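PDB 7AL1: cell division protein SepF from Methanobrevibacter smithii, which probably tethers the division protein FtsZ to the cell membrane in this archaeon, the present fragment being its folded C-terminal, probably FtsZ-binding part. Local coordinates for residues N26-Q31 against N37-D42; D30-E35 against I84-K89. One frame throughout, in Å; residues are numbered along the deposited sequence.

Contact 1 of 2, residues N26-Q31 against N37-D42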
ATOM      1  N   ASN A  26      -2.194 -17.963  -6.045  1.00 19.16           N
ATOM      2  CA  ASN A  26      -3.171 -18.618  -5.193  1.00 19.94           C
ATOM      3  C   ASN A  26      -2.849 -18.376  -3.737  1.00 20.55           C
ATOM      4  O   ASN A  26      -3.758 -18.317  -2.921  1.00 18.06           O
ATOM      5  CB  ASN A  26      -3.262 -20.080  -5.582  1.00 26.05           C
ATOM      6  CG  ASN A  26      -4.033 -20.260  -6.879  1.00 23.92           C
ATOM      7  OD1 ASN A  26      -4.946 -19.476  -7.172  1.00 26.48           O
ATOM      8  ND2 ASN A  26      -3.670 -21.250  -7.668  1.00 32.88           N
ATOM      9  N   TYR A  27      -1.580 -18.161  -3.405  1.00 18.27           N
ATOM     10  CA  TYR A  27      -1.248 -17.752  -2.055  1.00 16.96           C
ATOM     11  C   TYR A  27      -1.793 -16.367  -1.742  1.00 15.65           C
ATOM     12  O   TYR A  27      -2.273 -16.133  -0.634  1.00 16.98           O
ATOM     13  CB  TYR A  27       0.267 -17.789  -1.874  1.00 20.60           C
ATOM     14  CG  TYR A  27       0.732 -17.352  -0.506  1.00 20.42           C
ATOM     15  CD1 TYR A  27       0.580 -18.171   0.608  1.00 23.06           C
ATOM     16  CD2 TYR A  27       1.286 -16.105  -0.311  1.00 21.13           C
ATOM     17  CE1 TYR A  27       1.017 -17.751   1.861  1.00 26.28           C
ATOM     18  CE2 TYR A  27       1.722 -15.687   0.932  1.00 26.91           C
ATOM     19  CZ  TYR A  27       1.563 -16.503   2.004  1.00 27.76           C
ATOM     20  OH  TYR A  27       2.004 -16.049   3.227  1.00 33.18           O
ATOM     21  N   VAL A  28      -1.665 -15.424  -2.680  1.00 17.60           N
ATOM     22  CA  VAL A  28      -2.253 -14.094  -2.510  1.00 17.05           C
ATOM     23  C   VAL A  28      -3.733 -14.222  -2.200  1.00 18.16           C
ATOM     24  O   VAL A  28      -4.255 -13.586  -1.281  1.00 18.89           O
ATOM     25  CB  VAL A  28      -2.021 -13.240  -3.768  1.00 18.56           C
ATOM     26  CG1 VAL A  28      -2.878 -12.002  -3.768  1.00 20.72           C
ATOM     27  CG2 VAL A  28      -0.578 -12.877  -3.909  1.00 19.62           C
ATOM     28  N   VAL A  29      -4.436 -15.038  -2.989  1.00 18.21           N
ATOM     29  CA  VAL A  29      -5.876 -15.213  -2.786  1.00 19.84           C
ATOM     30  C   VAL A  29      -6.142 -15.714  -1.384  1.00 20.46           C
ATOM     31  O   VAL A  29      -7.039 -15.228  -0.675  1.00 20.37           O
ATOM     32  CB  VAL A  29      -6.440 -16.188  -3.832  1.00 19.14           C
ATOM     33  CG1 VAL A  29      -7.902 -16.525  -3.569  1.00 22.17           C
ATOM     34  CG2 VAL A  29      -6.286 -15.595  -5.219  1.00 21.83           C
ATOM     35  N   ASP A  30      -5.380 -16.714  -0.957  1.00 18.58           N
ATOM     36  CA  ASP A  30      -5.608 -17.276   0.369  1.00 19.80           C
ATOM     37  C   ASP A  30      -5.369 -16.240   1.469  1.00 17.68           C
ATOM     38  O   ASP A  30      -6.085 -16.217   2.472  1.00 17.24           O
ATOM     39  CB  ASP A  30      -4.734 -18.512   0.577  1.00 17.52           C
ATOM     40  CG  ASP A  30      -5.156 -19.692  -0.271  1.00 22.20           C
ATOM     41  OD1 ASP A  30      -6.214 -19.609  -0.899  1.00 23.12           O
ATOM     42  OD2 ASP A  30      -4.396 -20.672  -0.298  1.00 25.13           O
ATOM     43  N   GLN A  31      -4.379 -15.363   1.284  1.00 16.43           N
ATOM     44  CA  GLN A  31      -4.110 -14.330   2.288  1.00 15.72           C
ATOM     45  C   GLN A  31      -5.295 -13.390   2.431  1.00 18.86           C
ATOM     46  O   GLN A  31      -5.686 -13.023   3.544  1.00 18.94           O
ATOM     47  CB  GLN A  31      -2.846 -13.564   1.929  1.00 17.93           C
ATOM     48  CG  GLN A  31      -1.594 -14.372   2.193  1.00 18.85           C
ATOM     49  CD  GLN A  31      -1.425 -14.616   3.684  1.00 25.62           C
ATOM     50  OE1 GLN A  31      -1.455 -13.679   4.484  1.00 28.25           O
ATOM     51  NE2 GLN A  31      -1.295 -15.876   4.063  1.00 30.26           N
ATOM     52  N   ASN A  37      -6.056 -10.669   5.268  1.00 19.55           N
ATOM     53  CA  ASN A  37      -4.935  -9.740   5.270  1.00 18.88           C
ATOM     54  C   ASN A  37      -4.929  -8.934   3.978  1.00 16.62           C
ATOM     55  O   ASN A  37      -5.037  -9.531   2.896  1.00 18.52           O
ATOM     56  CB  ASN A  37      -3.622 -10.498   5.360  1.00 19.67           C
ATOM     57  CG  ASN A  37      -3.361 -11.061   6.716  1.00 22.57           C
ATOM     58  OD1 ASN A  37      -3.855 -10.527   7.713  1.00 23.39           O
ATOM     59  ND2 ASN A  37      -2.572 -12.123   6.776  1.00 23.29           N
ATOM     60  N   PRO A  38      -4.834  -7.615   4.020  1.00 15.70           N
ATOM     61  CA  PRO A  38      -4.564  -6.862   2.796  1.00 14.73           C
ATOM     62  C   PRO A  38      -3.255  -7.314   2.176  1.00 17.16           C
ATOM     63  O   PRO A  38      -2.322  -7.741   2.870  1.00 15.86           O
ATOM     64  CB  PRO A  38      -4.461  -5.415   3.293  1.00 17.09           C
ATOM     65  CG  PRO A  38      -5.143  -5.404   4.621  1.00 18.49           C
ATOM     66  CD  PRO A  38      -4.892  -6.757   5.218  1.00 16.25           C
ATOM     67  N   VAL A  39      -3.176  -7.200   0.857  1.00 17.11           N
ATOM     68  CA  VAL A  39      -1.976  -7.556   0.115  1.00 16.34           C
ATOM     69  C   VAL A  39      -1.609  -6.399  -0.790  1.00 16.01           C
ATOM     70  O   VAL A  39      -2.442  -5.914  -1.568  1.00 16.96           O
ATOM     71  CB  VAL A  39      -2.157  -8.850  -0.708  1.00 17.40           C
ATOM     72  CG1 VAL A  39      -0.898  -9.140  -1.535  1.00 18.87           C
ATOM     73  CG2 VAL A  39      -2.490 -10.016   0.199  1.00 18.60           C
ATOM     74  N   ILE A  40      -0.385  -5.924  -0.676  1.00 16.50           N
ATOM     75  CA  ILE A  40       0.192  -5.012  -1.667  1.00 16.06           C
ATOM     76  C   ILE A  40       0.911  -5.890  -2.680  1.00 15.45           C
ATOM     77  O   ILE A  40       1.932  -6.510  -2.367  1.00 16.29           O
ATOM     78  CB  ILE A  40       1.108  -3.956  -1.042  1.00 17.83           C
ATOM     79  CG1 ILE A  40       0.295  -3.064  -0.084  1.00 20.05           C
ATOM     80  CG2 ILE A  40       1.744  -3.147  -2.154  1.00 19.55           C
ATOM     81  CD1 ILE A  40       1.136  -2.140   0.788  1.00 25.09           C
ATOM     82  N   LEU A  41       0.323  -6.014  -3.862  1.00 16.95           N
ATOM     83  CA  LEU A  41       0.696  -6.977  -4.872  1.00 17.55           C
ATOM     84  C   LEU A  41       1.491  -6.251  -5.947  1.00 16.82           C
ATOM     85  O   LEU A  41       1.030  -5.228  -6.469  1.00 17.74           O
ATOM     86  CB  LEU A  41      -0.631  -7.484  -5.482  1.00 20.73           C
ATOM     87  CG  LEU A  41      -0.607  -8.589  -6.504  1.00 20.04           C
ATOM     88  CD1 LEU A  41       0.012  -9.801  -5.928  1.00 26.11           C
ATOM     89  CD2 LEU A  41      -2.030  -8.899  -6.925  1.00 26.72           C
ATOM     90  N   ASP A  42       2.659  -6.785  -6.317  1.00 15.78           N
ATOM     91  CA  ASP A  42       3.461  -6.253  -7.411  1.00 15.96           C
ATOM     92  C   ASP A  42       3.377  -7.256  -8.568  1.00 16.64           C
ATOM     93  O   ASP A  42       3.958  -8.338  -8.487  1.00 17.25           O
ATOM     94  CB  ASP A  42       4.920  -6.033  -7.005  1.00 17.82           C
ATOM     95  CG  ASP A  42       5.762  -5.511  -8.126  1.00 20.94           C
ATOM     96  OD1 ASP A  42       5.258  -5.262  -9.226  1.00 19.50           O
ATOM     97  OD2 ASP A  42       7.007  -5.346  -7.910  1.00 24.72           O
TER
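Gln31 and Asn37 pair twice, once through the backbone and once through their side-chain amides, and so show how the turn of a beta-alpha-beta unit can be bridged by a pair of residues. The backbone N of Asn37 donates to O of Gln31 at 2.9 Å, the N-H pointing almost straight at the oxygen (173°). Beside it, ND2 of Asn37 reaches OE1 of Gln31 at 3.0 Å. OE1 lies in the amide plane of Asn37, while ND2 is tilted from the plane of the Gln31 carbonyl; the two amide planes stand 33° apart. The first torsion of Gln31 puts CG beside the backbone N (chi1 -74°) and over one face of the Tyr27 ring, offset toward its rim; the bend at the second torsion then turns the amide toward Asn37. Replacing Gln31 by a leucine would probably leave ND2 of Asn37 without this acceptor, with the backbone bond remaining as the hydrogen bond between these two residues.

Further from the turn the contact becomes apolar. CB of Gln31 rests on CG2 of Val39 at 4.0 Å. Val28 spreads its two methyls over two strand residues: CG1 meets CG1 of Val39 at 4.1 Å, and CG2 meets CD1 of Leu41 at 3.7 Å, these last two side chains crossing at about a right angle. Ile17 of the preceding parallel strand also touches Val28, while Ile61 of helix 51-68 packs on Leu41. Helix and strand run nearly antiparallel, as expected where a helix links two parallel strands. At the turn, one backbone and one side-chain hydrogen bond thus pair polar atoms of two buried residues, while the valines and the leucine pack the helix on the strand through methyl contacts.

Contact 2 of 2, residues D30-E35 against I84-K89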
ATOM      1  N   ASP A  30      -5.380 -16.714  -0.957  1.00 18.58           N
ATOM      2  CA  ASP A  30      -5.608 -17.276   0.369  1.00 19.80           C
ATOM      3  C   ASP A  30      -5.369 -16.240   1.469  1.00 17.68           C
ATOM      4  O   ASP A  30      -6.085 -16.217   2.472  1.00 17.24           O
ATOM      5  CB  ASP A  30      -4.734 -18.512   0.577  1.00 17.52           C
ATOM      6  CG  ASP A  30      -5.156 -19.692  -0.271  1.00 22.20           C
ATOM      7  OD1 ASP A  30      -6.214 -19.609  -0.899  1.00 23.12           O
ATOM      8  OD2 ASP A  30      -4.396 -20.672  -0.298  1.00 25.13           O
ATOM      9  N   GLN A  31      -4.379 -15.363   1.284  1.00 16.43           N
ATOM     10  CA  GLN A  31      -4.110 -14.330   2.288  1.00 15.72           C
ATOM     11  C   GLN A  31      -5.295 -13.390   2.431  1.00 18.86           C
ATOM     12  O   GLN A  31      -5.686 -13.023   3.544  1.00 18.94           O
ATOM     13  CB  GLN A  31      -2.846 -13.564   1.929  1.00 17.93           C
ATOM     14  CG  GLN A  31      -1.594 -14.372   2.193  1.00 18.85           C
ATOM     15  CD  GLN A  31      -1.425 -14.616   3.684  1.00 25.62           C
ATOM     16  OE1 GLN A  31      -1.455 -13.679   4.484  1.00 28.25           O
ATOM     17  NE2 GLN A  31      -1.295 -15.876   4.063  1.00 30.26           N
ATOM     18  N   VAL A  32      -5.864 -12.959   1.310  1.00 17.76           N
ATOM     19  CA  VAL A  32      -6.996 -12.039   1.355  1.00 18.37           C
ATOM     20  C   VAL A  32      -8.232 -12.744   1.883  1.00 21.41           C
ATOM     21  O   VAL A  32      -8.915 -12.222   2.772  1.00 21.56           O
ATOM     22  CB  VAL A  32      -7.247 -11.442  -0.037  1.00 18.48           C
ATOM     23  CG1 VAL A  32      -8.442 -10.500  -0.008  1.00 20.24           C
ATOM     24  CG2 VAL A  32      -6.031 -10.693  -0.531  1.00 18.82           C
ATOM     25  N   LEU A  33      -8.534 -13.938   1.345  1.00 18.49           N
ATOM     26  CA  LEU A  33      -9.831 -14.579   1.602  1.00 20.33           C
ATOM     27  C   LEU A  33      -9.836 -15.396   2.882  1.00 20.71           C
ATOM     28  O   LEU A  33     -10.853 -15.442   3.581  1.00 22.36           O
ATOM     29  CB  LEU A  33     -10.190 -15.492   0.422  1.00 19.56           C
ATOM     30  CG  LEU A  33     -10.314 -14.741  -0.887  1.00 19.23           C
ATOM     31  CD1 LEU A  33     -10.935 -15.697  -1.900  1.00 23.30           C
ATOM     32  CD2 LEU A  33     -11.160 -13.496  -0.758  1.00 23.81           C
ATOM     33  N   GLU A  34      -8.763 -16.133   3.155  1.00 20.18           N
ATOM     34  CA  GLU A  34      -8.730 -16.991   4.336  1.00 18.28           C
ATOM     35  C   GLU A  34      -8.146 -16.296   5.552  1.00 20.10           C
ATOM     36  O   GLU A  34      -8.618 -16.507   6.667  1.00 22.70           O
ATOM     37  CB  GLU A  34      -7.938 -18.256   4.035  1.00 18.39           C
ATOM     38  CG  GLU A  34      -8.535 -19.039   2.916  1.00 18.86           C
ATOM     39  CD  GLU A  34      -7.790 -20.285   2.568  1.00 23.05           C
ATOM     40  OE1 GLU A  34      -6.634 -20.469   3.023  1.00 22.70           O
ATOM     41  OE2 GLU A  34      -8.372 -21.138   1.868  1.00 21.70           O
ATOM     42  N   GLU A  35      -7.137 -15.469   5.363  1.00 21.13           N
ATOM     43  CA  GLU A  35      -6.515 -14.778   6.489  1.00 20.80           C
ATOM     44  C   GLU A  35      -7.038 -13.363   6.694  1.00 21.26           C
ATOM     45  O   GLU A  35      -6.723 -12.753   7.725  1.00 22.99           O
ATOM     46  CB  GLU A  35      -4.990 -14.742   6.325  1.00 22.03           C
ATOM     47  CG  GLU A  35      -4.338 -16.100   6.091  1.00 23.12           C
ATOM     48  CD  GLU A  35      -4.640 -17.101   7.189  1.00 29.59           C
ATOM     49  OE1 GLU A  35      -4.571 -16.725   8.377  1.00 31.75           O
ATOM     50  OE2 GLU A  35      -4.968 -18.266   6.861  1.00 33.66           O
ATOM     51  N   ILE A  84      -0.675  -2.937  -6.814  1.00 16.41           N
ATOM     52  CA  ILE A  84      -2.107  -2.905  -6.505  1.00 16.53           C
ATOM     53  C   ILE A  84      -2.291  -3.278  -5.045  1.00 17.56           C
ATOM     54  O   ILE A  84      -1.580  -4.148  -4.539  1.00 20.99           O
ATOM     55  CB  ILE A  84      -2.860  -3.919  -7.386  1.00 19.35           C
ATOM     56  CG1 ILE A  84      -2.612  -3.630  -8.860  1.00 21.46           C
ATOM     57  CG2 ILE A  84      -4.364  -3.985  -7.115  1.00 22.72           C
ATOM     58  CD1 ILE A  84      -2.747  -4.860  -9.743  1.00 41.39           C
ATOM     59  N   ILE A  85      -3.179  -2.603  -4.330  1.00 16.53           N
ATOM     60  CA  ILE A  85      -3.569  -3.064  -3.008  1.00 16.38           C
ATOM     61  C   ILE A  85      -4.901  -3.776  -3.068  1.00 16.30           C
ATOM     62  O   ILE A  85      -5.875  -3.247  -3.620  1.00 17.28           O
ATOM     63  CB  ILE A  85      -3.578  -1.954  -1.941  1.00 17.77           C
ATOM     64  CG1 ILE A  85      -3.868  -2.603  -0.570  1.00 19.57           C
ATOM     65  CG2 ILE A  85      -4.527  -0.846  -2.277  1.00 20.15           C
ATOM     66  CD1 ILE A  85      -3.483  -1.776   0.612  1.00 24.11           C
ATOM     67  N   ILE A  86      -4.943  -4.988  -2.544  0.62 17.02           N
ATOM     68  CA  ILE A  86      -6.175  -5.748  -2.406  0.62 14.71           C
ATOM     69  C   ILE A  86      -6.548  -5.761  -0.933  0.62 16.66           C
ATOM     70  O   ILE A  86      -5.797  -6.276  -0.103  0.62 17.14           O
ATOM     71  CB  ILE A  86      -6.012  -7.186  -2.926  0.62 17.27           C
ATOM     72  CG1 ILE A  86      -5.588  -7.172  -4.389  0.62 16.52           C
ATOM     73  CG2 ILE A  86      -7.308  -7.973  -2.717  0.62 17.10           C
ATOM     74  CD1 ILE A  86      -5.057  -8.490  -4.842  0.62 19.63           C
ATOM     75  N   ALA A  87      -7.723  -5.244  -0.606  1.00 17.67           N
ATOM     76  CA  ALA A  87      -8.169  -5.167   0.767  1.00 18.44           C
ATOM     77  C   ALA A  87      -9.331  -6.116   0.970  1.00 18.59           C
ATOM     78  O   ALA A  87     -10.295  -6.074   0.201  1.00 19.35           O
ATOM     79  CB  ALA A  87      -8.614  -3.743   1.089  1.00 19.48           C
ATOM     80  N   PRO A  88      -9.277  -6.977   1.970  1.00 18.10           N
ATOM     81  CA  PRO A  88     -10.401  -7.872   2.241  1.00 18.53           C
ATOM     82  C   PRO A  88     -11.593  -7.105   2.782  1.00 19.00           C
ATOM     83  O   PRO A  88     -11.456  -6.040   3.381  1.00 22.02           O
ATOM     84  CB  PRO A  88      -9.846  -8.801   3.323  1.00 21.17           C
ATOM     85  CG  PRO A  88      -8.889  -7.910   4.096  1.00 21.28           C
ATOM     86  CD  PRO A  88      -8.224  -7.089   3.003  1.00 20.71           C
ATOM     87  N   LYS A  89     -12.778  -7.665   2.580  1.00 21.08           N
ATOM     88  CA  LYS A  89     -13.933  -7.124   3.281  1.00 24.71           C
ATOM     89  C   LYS A  89     -13.618  -7.054   4.773  1.00 25.31           C
ATOM     90  O   LYS A  89     -13.113  -8.015   5.351  1.00 24.20           O
ATOM     91  CB  LYS A  89     -15.139  -8.021   3.036  1.00 33.40           C
ATOM     92  CG  LYS A  89     -16.465  -7.306   3.258  1.00 48.88           C
ATOM     93  CD  LYS A  89     -17.652  -8.182   2.893  1.00 59.90           C
ATOM     94  CE  LYS A  89     -18.965  -7.424   3.035  1.00 62.72           C
ATOM     95  NZ  LYS A  89     -20.112  -8.236   2.535  1.00 59.83           N
TER
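Val32 turns its fork toward the sheet and meets Ile86, near the end of strand 81-87, and Pro88, just beyond it, an example of one branched side chain touching both a strand and the residues that follow. Its CG2 touches CG2 of Ile86 at 3.7 Å, and its CG1 lies only slightly farther from that same methyl, at 3.9 Å. The Ile86 methyl therefore sits against both prongs, and the two side chains cross at about a right angle. In the conformer of Ile86 described here, CG1 lies beside the backbone N, which leaves CG2 anti to that N and facing the valine.

Pro88 approaches at CG1, the prong it shares with Ile86. CB of its ring lies 4.0 Å from CG1 of Val32 and closer still, at 3.6 Å, to the Val32 backbone O, so the ring reaches backbone as well as side chain. Met64 of helix 51-68 touches both Val32 and Ile86, and Ile61 adds to the cover of Ile86; Pro38 lies against Pro88.

The contact joins the C-terminal part of helix 22-33 to a central strand of the alpha/beta fold, with segment ends 49 residues apart in the chain. All three touching residues are buried, and their side chains meet through carbon: methyl groups and a proline ring pack without hydrogen bonds between the segments, an apolar and weakly directional contact.

Both contacts are buried and both seat helix 22-33 on the same sheet, but on different strands: contact 1 on 39-42, contact 2 on its antiparallel neighbour 81-87. Their centres lie about 5 Å apart, and the contacts touch, with CG2 of Val39 3.7 Å from CG2 of Val32. Probable backbone hydrogen bonds, such as Val39 O to Ile86 N at 2.8 Å, join the strands beneath. Contact 1, local in sequence, combines apolar packing with polar bonds at the turn; contact 2, distant in sequence, packs through hydrocarbon, without hydrogen bonds between its segments. Polar pairing thus lies at the turn, next to the sequence-local strand, and apolar packing at both strands.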